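Local coordinates for ABC transporter binding protein AcbH (Actinoplanes, PDB 3OO8) that serves as the extracellular solute receptor of an ABC transporter, binding beta-D-galactopyranose with exclusive preference for that sugar, at residues G187-G192 against M260-N265; G192-L197 against P220-V225; Q369-D374 against N381-L386; I387-D392 against I399-K404. The protein carries 2 engineered substitutions. All coordinates share one frame; numbering follows the deposited sequence.

Interaction 1: G187-G192 against M260-N265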
loop_
_atom_site.group_PDB
_atom_site.type_symbol
_atom_site.label_atom_id
_atom_site.label_comp_id
_atom_site.label_asym_id
_atom_site.label_seq_id
_atom_site.Cartn_x
_atom_site.Cartn_y
_atom_site.Cartn_z
ATOM N N GLY A 187 14.391 -7.129 2.064
ATOM C CA GLY A 187 13.888 -7.789 0.855
ATOM C C GLY A 187 12.721 -7.054 0.237
ATOM O O GLY A 187 12.732 -6.735 -0.961
ATOM N N TRP A 188 11.741 -6.726 1.057
ATOM C CA TRP A 188 10.543 -6.072 0.521
ATOM C C TRP A 188 10.695 -4.556 0.202
ATOM O O TRP A 188 10.029 -4.082 -0.713
ATOM C CB TRP A 188 9.311 -6.313 1.411
ATOM C CG TRP A 188 9.544 -5.841 2.820
ATOM C CD1 TRP A 188 9.985 -6.593 3.887
ATOM C CD2 TRP A 188 9.357 -4.509 3.319
ATOM N NE1 TRP A 188 10.118 -5.804 5.005
ATOM C CE2 TRP A 188 9.720 -4.523 4.693
ATOM C CE3 TRP A 188 8.934 -3.299 2.735
ATOM C CZ2 TRP A 188 9.657 -3.381 5.492
ATOM C CZ3 TRP A 188 8.870 -2.151 3.546
ATOM C CH2 TRP A 188 9.251 -2.208 4.908
ATOM N N PRO A 189 11.566 -3.795 0.904
ATOM C CA PRO A 189 11.581 -2.354 0.593
ATOM C C PRO A 189 11.791 -1.990 -0.888
ATOM O O PRO A 189 11.082 -1.110 -1.405
ATOM C CB PRO A 189 12.753 -1.812 1.453
ATOM C CG PRO A 189 12.754 -2.750 2.643
ATOM C CD PRO A 189 12.493 -4.113 2.014
ATOM N N ALA A 190 12.700 -2.678 -1.585
ATOM C CA ALA A 190 13.008 -2.337 -2.982
ATOM C C ALA A 190 11.871 -2.637 -3.944
ATOM O O ALA A 190 11.866 -2.121 -5.066
ATOM C CB ALA A 190 14.315 -3.060 -3.446
ATOM N N LEU A 191 10.964 -3.511 -3.533
ATOM C CA LEU A 191 9.803 -3.785 -4.390
ATOM C C LEU A 191 9.042 -2.486 -4.652
ATOM O O LEU A 191 8.451 -2.322 -5.720
ATOM C CB LEU A 191 8.868 -4.797 -3.744
ATOM C CG LEU A 191 9.467 -6.168 -3.370
ATOM C CD1 LEU A 191 8.336 -7.088 -2.907
ATOM C CD2 LEU A 191 10.185 -6.720 -4.618
ATOM N N GLY A 192 9.049 -1.571 -3.682
ATOM C CA GLY A 192 8.347 -0.283 -3.845
ATOM C C GLY A 192 8.934 0.558 -4.964
ATOM O O GLY A 192 8.238 1.348 -5.587
ATOM N N MET A 260 14.335 9.822 1.220
ATOM C CA MET A 260 14.170 8.375 1.308
ATOM C C MET A 260 12.756 8.021 0.837
ATOM O O MET A 260 11.780 8.648 1.272
ATOM C CB MET A 260 14.350 7.857 2.720
ATOM C CG MET A 260 14.107 6.352 2.793
ATOM S SD MET A 260 14.633 5.766 4.426
ATOM C CE MET A 260 14.254 4.016 4.293
ATOM N N PHE A 261 12.654 7.061 -0.075
ATOM C CA PHE A 261 11.342 6.630 -0.612
ATOM C C PHE A 261 10.899 5.378 0.116
ATOM O O PHE A 261 11.573 4.359 0.057
ATOM C CB PHE A 261 11.449 6.337 -2.144
ATOM C CG PHE A 261 10.158 5.826 -2.763
ATOM C CD1 PHE A 261 9.128 6.720 -3.009
ATOM C CD2 PHE A 261 10.002 4.485 -3.093
ATOM C CE1 PHE A 261 7.951 6.294 -3.596
ATOM C CE2 PHE A 261 8.806 4.044 -3.652
ATOM C CZ PHE A 261 7.801 4.981 -3.910
ATOM N N GLN A 262 9.786 5.448 0.845
ATOM C CA GLN A 262 9.217 4.244 1.462
ATOM C C GLN A 262 7.814 4.571 2.002
ATOM O O GLN A 262 7.275 5.645 1.709
ATOM C CB GLN A 262 10.137 3.658 2.558
ATOM C CG GLN A 262 10.477 2.213 2.295
ATOM C CD GLN A 262 11.403 1.598 3.314
ATOM O OE1 GLN A 262 12.597 1.443 3.050
ATOM N NE2 GLN A 262 10.866 1.225 4.458
ATOM N N GLY A 263 7.212 3.650 2.754
ATOM C CA GLY A 263 5.873 3.881 3.313
ATOM C C GLY A 263 5.895 4.829 4.500
ATOM O O GLY A 263 6.872 4.840 5.256
ATOM N N SER A 264 4.852 5.645 4.678
ATOM C CA SER A 264 4.884 6.577 5.829
ATOM C C SER A 264 4.864 5.873 7.192
ATOM O O SER A 264 5.457 6.380 8.157
ATOM C CB SER A 264 3.720 7.557 5.775
ATOM O OG SER A 264 2.550 6.814 5.995
ATOM N N ASN A 265 4.234 4.708 7.277
ATOM C CA ASN A 265 4.194 3.950 8.529
ATOM C C ASN A 265 5.531 3.277 8.848
ATOM O O ASN A 265 5.658 2.498 9.795
ATOM C CB ASN A 265 3.019 2.978 8.544
ATOM C CG ASN A 265 3.255 1.765 7.694
ATOM O OD1 ASN A 265 4.228 1.690 6.940
ATOM N ND2 ASN A 265 2.347 0.803 7.788
#

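Interaction 2: G192-L197 against P220-V225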
loop_
_atom_site.group_PDB
_atom_site.type_symbol
_atom_site.label_atom_id
_atom_site.label_comp_id
_atom_site.label_asym_id
_atom_site.label_seq_id
_atom_site.Cartn_x
_atom_site.Cartn_y
_atom_site.Cartn_z
ATOM N N GLY A 192 9.049 -1.571 -3.682
ATOM C CA GLY A 192 8.347 -0.283 -3.845
ATOM C C GLY A 192 8.934 0.558 -4.964
ATOM O O GLY A 192 8.238 1.348 -5.587
ATOM N N THR A 193 10.251 0.484 -5.151
ATOM C CA THR A 193 10.882 1.219 -6.240
ATOM C C THR A 193 10.476 0.607 -7.598
ATOM O O THR A 193 10.195 1.340 -8.558
ATOM C CB THR A 193 12.407 1.293 -6.063
ATOM O OG1 THR A 193 12.674 2.177 -4.965
ATOM C CG2 THR A 193 13.042 1.850 -7.318
ATOM N N PHE A 194 10.451 -0.721 -7.676
ATOM C CA PHE A 194 9.979 -1.361 -8.902
ATOM C C PHE A 194 8.561 -0.878 -9.224
ATOM O O PHE A 194 8.278 -0.419 -10.348
ATOM C CB PHE A 194 9.975 -2.896 -8.847
ATOM C CG PHE A 194 9.447 -3.499 -10.119
ATOM C CD1 PHE A 194 10.308 -3.787 -11.185
ATOM C CD2 PHE A 194 8.073 -3.699 -10.292
ATOM C CE1 PHE A 194 9.820 -4.282 -12.365
ATOM C CE2 PHE A 194 7.567 -4.173 -11.502
ATOM C CZ PHE A 194 8.450 -4.476 -12.530
ATOM N N ASP A 195 7.694 -0.953 -8.219
ATOM C CA ASP A 195 6.306 -0.559 -8.419
ATOM C C ASP A 195 6.152 0.861 -8.931
ATOM O O ASP A 195 5.388 1.119 -9.860
ATOM C CB ASP A 195 5.522 -0.655 -7.118
ATOM C CG ASP A 195 5.359 -2.074 -6.618
ATOM O OD1 ASP A 195 5.599 -3.077 -7.332
ATOM O OD2 ASP A 195 4.926 -2.133 -5.414
ATOM N N ILE A 196 6.831 1.807 -8.300
ATOM C CA ILE A 196 6.616 3.209 -8.663
ATOM C C ILE A 196 7.192 3.533 -10.051
ATOM O O ILE A 196 6.582 4.310 -10.808
ATOM C CB ILE A 196 7.100 4.189 -7.553
ATOM C CG1 ILE A 196 6.459 5.576 -7.682
ATOM C CG2 ILE A 196 8.646 4.308 -7.471
ATOM C CD1 ILE A 196 4.923 5.602 -7.791
ATOM N N LEU A 197 8.370 2.987 -10.373
ATOM C CA LEU A 197 8.937 3.149 -11.724
ATOM C C LEU A 197 7.961 2.588 -12.762
ATOM O O LEU A 197 7.718 3.234 -13.783
ATOM C CB LEU A 197 10.280 2.455 -11.844
ATOM C CG LEU A 197 11.364 3.136 -11.019
ATOM C CD1 LEU A 197 12.607 2.306 -11.178
ATOM C CD2 LEU A 197 11.660 4.552 -11.544
ATOM N N PRO A 220 9.085 -5.759 -22.967
ATOM C CA PRO A 220 10.018 -4.627 -22.964
ATOM C C PRO A 220 9.682 -3.538 -21.942
ATOM O O PRO A 220 10.563 -2.773 -21.588
ATOM C CB PRO A 220 9.886 -4.054 -24.380
ATOM C CG PRO A 220 9.493 -5.232 -25.222
ATOM C CD PRO A 220 8.631 -6.106 -24.330
ATOM N N GLY A 221 8.424 -3.441 -21.509
ATOM C CA GLY A 221 8.091 -2.426 -20.496
ATOM C C GLY A 221 8.860 -2.663 -19.204
ATOM O O GLY A 221 9.129 -1.713 -18.451
ATOM N N VAL A 222 9.149 -3.933 -18.923
ATOM C CA VAL A 222 9.913 -4.306 -17.742
ATOM C C VAL A 222 11.375 -3.939 -17.919
ATOM O O VAL A 222 12.041 -3.492 -16.979
ATOM C CB VAL A 222 9.723 -5.794 -17.381
ATOM C CG1 VAL A 222 10.613 -6.175 -16.232
ATOM C CG2 VAL A 222 8.288 -6.023 -16.975
ATOM N N THR A 223 11.889 -4.137 -19.127
ATOM C CA THR A 223 13.254 -3.719 -19.420
ATOM C C THR A 223 13.377 -2.224 -19.193
ATOM O O THR A 223 14.367 -1.769 -18.617
ATOM C CB THR A 223 13.644 -4.014 -20.889
ATOM O OG1 THR A 223 13.248 -5.356 -21.226
ATOM C CG2 THR A 223 15.172 -3.881 -21.042
ATOM N N LYS A 224 12.368 -1.478 -19.596
ATOM C CA LYS A 224 12.390 -0.021 -19.450
ATOM C C LYS A 224 12.391 0.411 -18.001
ATOM O O LYS A 224 13.036 1.417 -17.654
ATOM C CB LYS A 224 11.233 0.618 -20.186
ATOM C CG LYS A 224 11.358 0.630 -21.702
ATOM C CD LYS A 224 10.145 1.323 -22.261
ATOM C CE LYS A 224 8.956 0.995 -21.370
ATOM N NZ LYS A 224 7.653 1.141 -22.022
ATOM N N VAL A 225 11.653 -0.315 -17.159
ATOM C CA VAL A 225 11.723 -0.075 -15.707
ATOM C C VAL A 225 13.134 -0.213 -15.160
ATOM O O VAL A 225 13.638 0.671 -14.464
ATOM C CB VAL A 225 10.747 -0.967 -14.908
ATOM C CG1 VAL A 225 11.040 -0.877 -13.388
ATOM C CG2 VAL A 225 9.314 -0.589 -15.214
#

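Interaction 3: Q369-D374 against N381-L386. Engineered in segment 369-374: E372 (natural residue Asp).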
loop_
_atom_site.group_PDB
_atom_site.type_symbol
_atom_site.label_atom_id
_atom_site.label_comp_id
_atom_site.label_asym_id
_atom_site.label_seq_id
_atom_site.Cartn_x
_atom_site.Cartn_y
_atom_site.Cartn_z
ATOM N N GLN A 369 -1.458 -1.590 -4.424
ATOM C CA GLN A 369 -1.528 -2.056 -3.035
ATOM C C GLN A 369 -0.198 -2.594 -2.525
ATOM O O GLN A 369 -0.191 -3.263 -1.486
ATOM C CB GLN A 369 -2.512 -3.222 -2.969
ATOM C CG GLN A 369 -3.920 -2.862 -3.448
ATOM C CD GLN A 369 -4.505 -1.670 -2.677
ATOM O OE1 GLN A 369 -4.474 -1.637 -1.451
ATOM N NE2 GLN A 369 -5.079 -0.711 -3.398
ATOM N N PHE A 370 0.881 -2.270 -3.250
ATOM C CA PHE A 370 2.261 -2.785 -3.016
ATOM C C PHE A 370 2.390 -4.171 -3.630
ATOM O O PHE A 370 1.439 -4.939 -3.641
ATOM C CB PHE A 370 2.661 -2.759 -1.532
ATOM C CG PHE A 370 4.124 -3.069 -1.295
ATOM C CD1 PHE A 370 5.126 -2.157 -1.636
ATOM C CD2 PHE A 370 4.478 -4.264 -0.683
ATOM C CE1 PHE A 370 6.476 -2.459 -1.386
ATOM C CE2 PHE A 370 5.822 -4.555 -0.438
ATOM C CZ PHE A 370 6.806 -3.650 -0.794
ATOM N N MET A 371 3.563 -4.475 -4.168
ATOM C CA MET A 371 3.723 -5.737 -4.905
ATOM C C MET A 371 3.289 -6.971 -4.126
ATOM O O MET A 371 2.678 -7.881 -4.686
ATOM C CB MET A 371 5.166 -5.890 -5.395
ATOM C CG MET A 371 5.285 -7.094 -6.345
ATOM S SD MET A 371 7.002 -7.437 -6.835
ATOM C CE MET A 371 7.412 -5.950 -7.763
ATOM N N GLU A 372 3.567 -6.999 -2.830
ATOM C CA GLU A 372 3.191 -8.152 -2.012
ATOM C C GLU A 372 1.690 -8.459 -1.944
ATOM O O GLU A 372 1.303 -9.596 -1.605
ATOM C CB GLU A 372 3.738 -7.978 -0.609
ATOM C CG GLU A 372 5.229 -8.080 -0.567
ATOM C CD GLU A 372 5.710 -9.407 -0.080
ATOM O OE1 GLU A 372 5.084 -10.459 -0.402
ATOM O OE2 GLU A 372 6.724 -9.365 0.658
ATOM N N ARG A 373 0.859 -7.463 -2.238
ATOM C CA ARG A 373 -0.590 -7.643 -2.228
ATOM C C ARG A 373 -1.162 -7.634 -3.627
ATOM O O ARG A 373 -2.257 -8.170 -3.842
ATOM C CB ARG A 373 -1.251 -6.535 -1.390
ATOM C CG ARG A 373 -0.913 -6.626 0.079
ATOM C CD ARG A 373 -1.629 -5.515 0.839
ATOM N NE ARG A 373 -1.509 -5.689 2.288
ATOM C CZ ARG A 373 -2.228 -4.994 3.174
ATOM N NH1 ARG A 373 -3.103 -4.112 2.742
ATOM N NH2 ARG A 373 -2.099 -5.206 4.482
ATOM N N ASP A 374 -0.446 -7.067 -4.599
ATOM C CA ASP A 374 -1.009 -7.028 -5.959
ATOM C C ASP A 374 -0.740 -8.284 -6.792
ATOM O O ASP A 374 -1.404 -8.510 -7.811
ATOM C CB ASP A 374 -0.536 -5.783 -6.736
ATOM C CG ASP A 374 -1.319 -4.531 -6.361
ATOM O OD1 ASP A 374 -2.568 -4.646 -6.246
ATOM O OD2 ASP A 374 -0.681 -3.464 -6.283
ATOM N N ASN A 381 7.757 -12.892 -3.630
ATOM C CA ASN A 381 8.959 -13.402 -2.944
ATOM C C ASN A 381 10.065 -13.733 -3.935
ATOM O O ASN A 381 11.255 -13.489 -3.666
ATOM C CB ASN A 381 8.640 -14.629 -2.090
ATOM C CG ASN A 381 7.854 -14.265 -0.852
ATOM O OD1 ASN A 381 7.950 -13.140 -0.354
ATOM N ND2 ASN A 381 7.045 -15.203 -0.362
ATOM N N ALA A 382 9.682 -14.202 -5.109
ATOM C CA ALA A 382 10.666 -14.536 -6.136
ATOM C C ALA A 382 11.343 -13.236 -6.596
ATOM O O ALA A 382 12.549 -13.201 -6.880
ATOM C CB ALA A 382 9.964 -15.246 -7.311
ATOM N N MET A 383 10.559 -12.155 -6.694
ATOM C CA MET A 383 11.109 -10.878 -7.156
ATOM C C MET A 383 12.063 -10.266 -6.146
ATOM O O MET A 383 12.946 -9.517 -6.522
ATOM C CB MET A 383 10.007 -9.852 -7.488
ATOM C CG MET A 383 9.164 -10.213 -8.712
ATOM S SD MET A 383 10.154 -10.606 -10.186
ATOM C CE MET A 383 11.156 -9.131 -10.360
ATOM N N ILE A 384 11.832 -10.503 -4.854
ATOM C CA ILE A 384 12.755 -9.976 -3.838
ATOM C C ILE A 384 14.204 -10.294 -4.142
ATOM O O ILE A 384 15.060 -9.406 -4.159
ATOM C CB ILE A 384 12.354 -10.460 -2.436
ATOM C CG1 ILE A 384 11.071 -9.728 -2.001
ATOM C CG2 ILE A 384 13.478 -10.210 -1.435
ATOM C CD1 ILE A 384 10.482 -10.187 -0.660
ATOM N N LYS A 385 14.492 -11.571 -4.364
ATOM C CA LYS A 385 15.854 -11.995 -4.578
ATOM C C LYS A 385 16.370 -11.489 -5.915
ATOM O O LYS A 385 17.537 -11.085 -6.029
ATOM C CB LYS A 385 15.932 -13.530 -4.542
ATOM C CG LYS A 385 17.322 -14.056 -4.290
ATOM C CD LYS A 385 17.355 -15.591 -4.266
ATOM C CE LYS A 385 16.505 -16.177 -3.143
ATOM N NZ LYS A 385 15.076 -16.316 -3.551
ATOM N N LEU A 386 15.490 -11.487 -6.917
ATOM C CA LEU A 386 15.926 -11.058 -8.249
ATOM C C LEU A 386 16.249 -9.564 -8.236
ATOM O O LEU A 386 17.178 -9.121 -8.886
ATOM C CB LEU A 386 14.884 -11.410 -9.330
ATOM C CG LEU A 386 14.681 -12.912 -9.465
ATOM C CD1 LEU A 386 13.452 -13.175 -10.354
ATOM C CD2 LEU A 386 15.941 -13.562 -10.072
#

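Interaction 4: I387-D392 against I399-K404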
loop_
_atom_site.group_PDB
_atom_site.type_symbol
_atom_site.label_atom_id
_atom_site.label_comp_id
_atom_site.label_asym_id
_atom_site.label_seq_id
_atom_site.Cartn_x
_atom_site.Cartn_y
_atom_site.Cartn_z
ATOM N N ILE A 387 15.482 -8.780 -7.474
ATOM C CA ILE A 387 15.757 -7.355 -7.384
ATOM C C ILE A 387 17.038 -7.091 -6.611
ATOM O O ILE A 387 17.765 -6.194 -6.949
ATOM C CB ILE A 387 14.528 -6.560 -6.898
ATOM C CG1 ILE A 387 13.527 -6.505 -8.058
ATOM C CG2 ILE A 387 14.925 -5.173 -6.406
ATOM C CD1 ILE A 387 12.148 -6.000 -7.689
ATOM N N GLN A 388 17.334 -7.935 -5.624
ATOM C CA GLN A 388 18.613 -7.815 -4.903
ATOM C C GLN A 388 19.770 -8.092 -5.842
ATOM O O GLN A 388 20.807 -7.408 -5.803
ATOM C CB GLN A 388 18.663 -8.757 -3.707
ATOM C CG GLN A 388 17.916 -8.212 -2.496
ATOM C CD GLN A 388 17.794 -9.210 -1.384
ATOM O OE1 GLN A 388 17.861 -10.425 -1.601
ATOM N NE2 GLN A 388 17.599 -8.708 -0.175
ATOM N N GLN A 389 19.571 -9.059 -6.731
ATOM C CA GLN A 389 20.594 -9.396 -7.718
ATOM C C GLN A 389 20.840 -8.197 -8.661
ATOM O O GLN A 389 21.988 -7.845 -8.959
ATOM C CB GLN A 389 20.202 -10.688 -8.448
ATOM C CG GLN A 389 21.263 -11.218 -9.393
ATOM C CD GLN A 389 20.924 -12.604 -9.936
ATOM O OE1 GLN A 389 19.865 -13.167 -9.632
ATOM N NE2 GLN A 389 21.819 -13.147 -10.763
ATOM N N PHE A 390 19.769 -7.515 -9.070
ATOM C CA PHE A 390 19.898 -6.310 -9.881
ATOM C C PHE A 390 20.663 -5.200 -9.135
ATOM O O PHE A 390 21.578 -4.574 -9.670
ATOM C CB PHE A 390 18.520 -5.776 -10.318
ATOM C CG PHE A 390 18.595 -4.427 -10.973
ATOM C CD1 PHE A 390 18.999 -4.292 -12.302
ATOM C CD2 PHE A 390 18.299 -3.269 -10.253
ATOM C CE1 PHE A 390 19.079 -3.022 -12.908
ATOM C CE2 PHE A 390 18.399 -2.011 -10.850
ATOM C CZ PHE A 390 18.780 -1.878 -12.167
ATOM N N ILE A 391 20.263 -4.938 -7.893
ATOM C CA ILE A 391 20.908 -3.937 -7.063
ATOM C C ILE A 391 22.398 -4.224 -6.951
ATOM O O ILE A 391 23.183 -3.291 -7.039
ATOM C CB ILE A 391 20.250 -3.854 -5.681
ATOM C CG1 ILE A 391 18.851 -3.230 -5.814
ATOM C CG2 ILE A 391 21.131 -3.057 -4.683
ATOM C CD1 ILE A 391 17.948 -3.447 -4.621
ATOM N N ASP A 392 22.778 -5.497 -6.761
ATOM C CA ASP A 392 24.204 -5.881 -6.677
ATOM C C ASP A 392 25.014 -5.589 -7.946
ATOM O O ASP A 392 26.219 -5.304 -7.879
ATOM C CB ASP A 392 24.314 -7.380 -6.390
ATOM C CG ASP A 392 24.087 -7.725 -4.931
ATOM O OD1 ASP A 392 24.279 -6.841 -4.073
ATOM O OD2 ASP A 392 23.742 -8.901 -4.648
ATOM N N ILE A 399 19.888 -7.433 -16.043
ATOM C CA ILE A 399 18.479 -7.222 -16.385
ATOM C C ILE A 399 17.944 -8.374 -17.213
ATOM O O ILE A 399 16.844 -8.841 -16.978
ATOM C CB ILE A 399 18.231 -5.884 -17.092
ATOM C CG1 ILE A 399 18.620 -4.708 -16.172
ATOM C CG2 ILE A 399 16.766 -5.822 -17.612
ATOM C CD1 ILE A 399 18.596 -3.303 -16.859
ATOM N N ALA A 400 18.715 -8.838 -18.192
ATOM C CA ALA A 400 18.246 -9.968 -18.988
ATOM C C ALA A 400 18.079 -11.198 -18.094
ATOM O O ALA A 400 17.119 -11.944 -18.252
ATOM C CB ALA A 400 19.215 -10.248 -20.124
ATOM N N THR A 401 18.992 -11.397 -17.154
ATOM C CA THR A 401 18.926 -12.560 -16.266
ATOM C C THR A 401 17.673 -12.483 -15.395
ATOM O O THR A 401 16.920 -13.461 -15.244
ATOM C CB THR A 401 20.169 -12.629 -15.383
ATOM O OG1 THR A 401 21.315 -12.763 -16.237
ATOM C CG2 THR A 401 20.095 -13.822 -14.444
ATOM N N VAL A 402 17.442 -11.292 -14.852
ATOM C CA VAL A 402 16.292 -11.057 -13.966
ATOM C C VAL A 402 14.987 -11.264 -14.710
ATOM O O VAL A 402 14.061 -11.903 -14.203
ATOM C CB VAL A 402 16.368 -9.639 -13.344
ATOM C CG1 VAL A 402 15.014 -9.207 -12.780
ATOM C CG2 VAL A 402 17.484 -9.617 -12.303
ATOM N N GLN A 403 14.911 -10.757 -15.937
ATOM C CA GLN A 403 13.679 -10.923 -16.690
ATOM C C GLN A 403 13.372 -12.385 -16.989
ATOM O O GLN A 403 12.205 -12.814 -16.889
ATOM C CB GLN A 403 13.651 -10.073 -17.962
ATOM C CG GLN A 403 13.601 -8.560 -17.672
ATOM C CD GLN A 403 13.245 -7.744 -18.906
ATOM O OE1 GLN A 403 12.074 -7.707 -19.358
ATOM N NE2 GLN A 403 14.238 -7.074 -19.458
ATOM N N LYS A 404 14.396 -13.128 -17.413
ATOM C CA LYS A 404 14.201 -14.536 -17.721
ATOM C C LYS A 404 13.830 -15.312 -16.458
ATOM O O LYS A 404 12.848 -16.079 -16.452
ATOM C CB LYS A 404 15.430 -15.148 -18.410
ATOM C CG LYS A 404 15.383 -16.676 -18.389
ATOM C CD LYS A 404 16.500 -17.298 -19.198
ATOM C CE LYS A 404 16.227 -17.191 -20.704
ATOM N NZ LYS A 404 14.992 -17.951 -21.132
#

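Interaction 1: G187-G192 against M260-N265
With CG of W188 lodged between its backbone N and carbonyl carbon (chi1 57°) and the chain of Q262 drawn out straight beyond CG (chi2 178°), an indole ring and a carboxamide are brought together across the contact. The outer end of the six-membered ring does the touching: W188 CH2 lies 3.8 Å from Q262 NE2, which arrives obliquely, with the ring and amide planes 73° apart. The oxygen of the same amide rests on the neighbouring proline, Q262 OE1 standing 3.6 Å from P189 CB in a purely van der Waals approach. P189 also backs the indole, since its CD sits 3.4 Å above one face of the W188 ring, toward the rim. The polar demand of Q262 NE2 is met by Q266 OE1, a bond that restrains the rotation of the amide while it leans on tryptophan and proline. One residue earlier, the ring of F261 presents its edge to helix 191-201 at the backbone carbonyl of G192, where F261 CE2 lies 3.4 Å from G192 O, near the ring plane. Q266, which the amide of Q262 holds, and W142, beside both G192 and Q262, bind galactose in crystals of this protein, so the contact probably forms part of the second shell of the sugar pocket of this class 2 solute-binding protein.

Interaction 2: G192-L197 against P220-V225
V225 is the bump of this contact, and the hollow that takes it lies between F194 and L197, one helical turn apart on helix 191-201. Its CG1 branch, anti to the backbone N (chi1 169°), fills the notch. On one flank it comes up obliquely to the phenyl ring, V225 CG1 lying 3.7 Å from F194 CD1 and 3.8 Å from F194 CE1, so that it sits against the bond joining those two ring carbons. On the other flank V225 CG1 lies 3.8 Å from L197 CB, low on the leucine and close to its helix. The leucine chain then runs on past the valine, bringing L197 CD1 to 3.8 Å from V225 O, so that it covers backbone as well as side chain. F194 in turn projects across the gap: with CG anti to the backbone N (chi1 179°), its ring reaches the preceding turn of helix 220-232, where V222 CG1 meets the edge at F194 CE1, a looser fit at 4.4 Å. The two short helical segments make an angle of 117° and approach to 10.4 Å between axes, drawing together at the L197 and V225 end. W229 from the next turn of helix 220-232 and L210 of helix 204-212 also pack on F194, continuing the same apolar core. The groups that meet are almost wholly hydrocarbon, and the main-chain bonds stay within each helix; the two segments are therefore held by burial and close fit, with no directional bond between them.

Interaction 3: Q369-D374 against N381-L386
The galactose site contributes its short helix 371-374 to this contact, M371 and E372 facing helix 377-392 across a partly buried seam. M371 is extended through chi1 (-171°) and chi2 (-174°), which carries its sulfur to the root of the opposing methionine; the turn at chi3 then directs only the terminal CE. M371 SD is 3.9 Å from M383 CB and 4.0 Å from M383 CG, the two side chains crossing at about a right angle. E372, an engineered residue where the natural protein has aspartate, bends at chi2 (-101°) and brings its carboxylate beside N381 and I384. Its plane stands perpendicular to the N381 amide, with E372 OE1 3.9 Å from N381 OD1, two oxygens side by side without a bond. E372 OE2 lies 4.1 Å from I384 CD1. The segment 369-374 is braced internally by an almost straight bond of 2.8 Å from Q369 N to D374 OD2, while F370 O accepts from the backbone N of both R373 and D374. F370 at the N-cap stacks on W142, and R373 makes a salt bridge with D301. Position 372 and R373, with W142, belong to the set that binds beta-D-galactose in crystals of this protein, making this turn a wall of the sugar-binding cleft.

Interaction 4: I387-D392 against I399-K404
F390 can be followed from its root outward along helix 399-404. At the base, F390 CB lies 4.4 Å from V402 CG2, a loose apolar touch. CG being anti to the backbone N (chi1 171°), the ring extends alongside I399, the two side chains pointing the same way. F390 CD1 then meets I399 CG1 at 3.9 Å, and the next ring atom, F390 CE1, comes closer to the same carbon, 3.7 Å from I399 CG1, with I399 CD1 at 4.0 Å. The isoleucine approaches the ring obliquely. Nearer the surface, the extended side chain of Q389 reaches across T401, Q389 NE2 standing 4.1 Å from T401 CG2; the threonine hydroxyl is instead bonded to E397 O, one turn back in its own helix. With segment axes 9.7 Å apart and running at 178°, the two segments form an antiparallel helical hairpin, helix 377-392 returning as helix 396-413 after a short connection. The F390 ring also meets F226 and W229, and I399 touches F226, so helix 220-232 packs over the apolar side of the hairpin, while I387, directed away from helix 399-404, contacts L191 and F194 of helix 191-201.

How the interactions relate
Helix 191-201 is the hub of the arrangement: its start belongs to interaction 1, and G192 is common to interactions 1 and 2, whose centres lie 15 Å apart. Along the chain, interaction 2 falls between the two segments of interaction 1, while interactions 3 and 4 follow later and share helix 377-392, with centres 14 Å apart. The later pair folds back on the earlier one, M371 CE lying 3.4 Å from F194 CD2 and I387 CG2 3.7 Å from A190 CB. Interaction 3 holds two residues of the galactose site, and interaction 1, its centre 11 Å away, lies beside it; the C-terminal helices thus pack against the same helix 191-201 that lies beside W142 of the pocket.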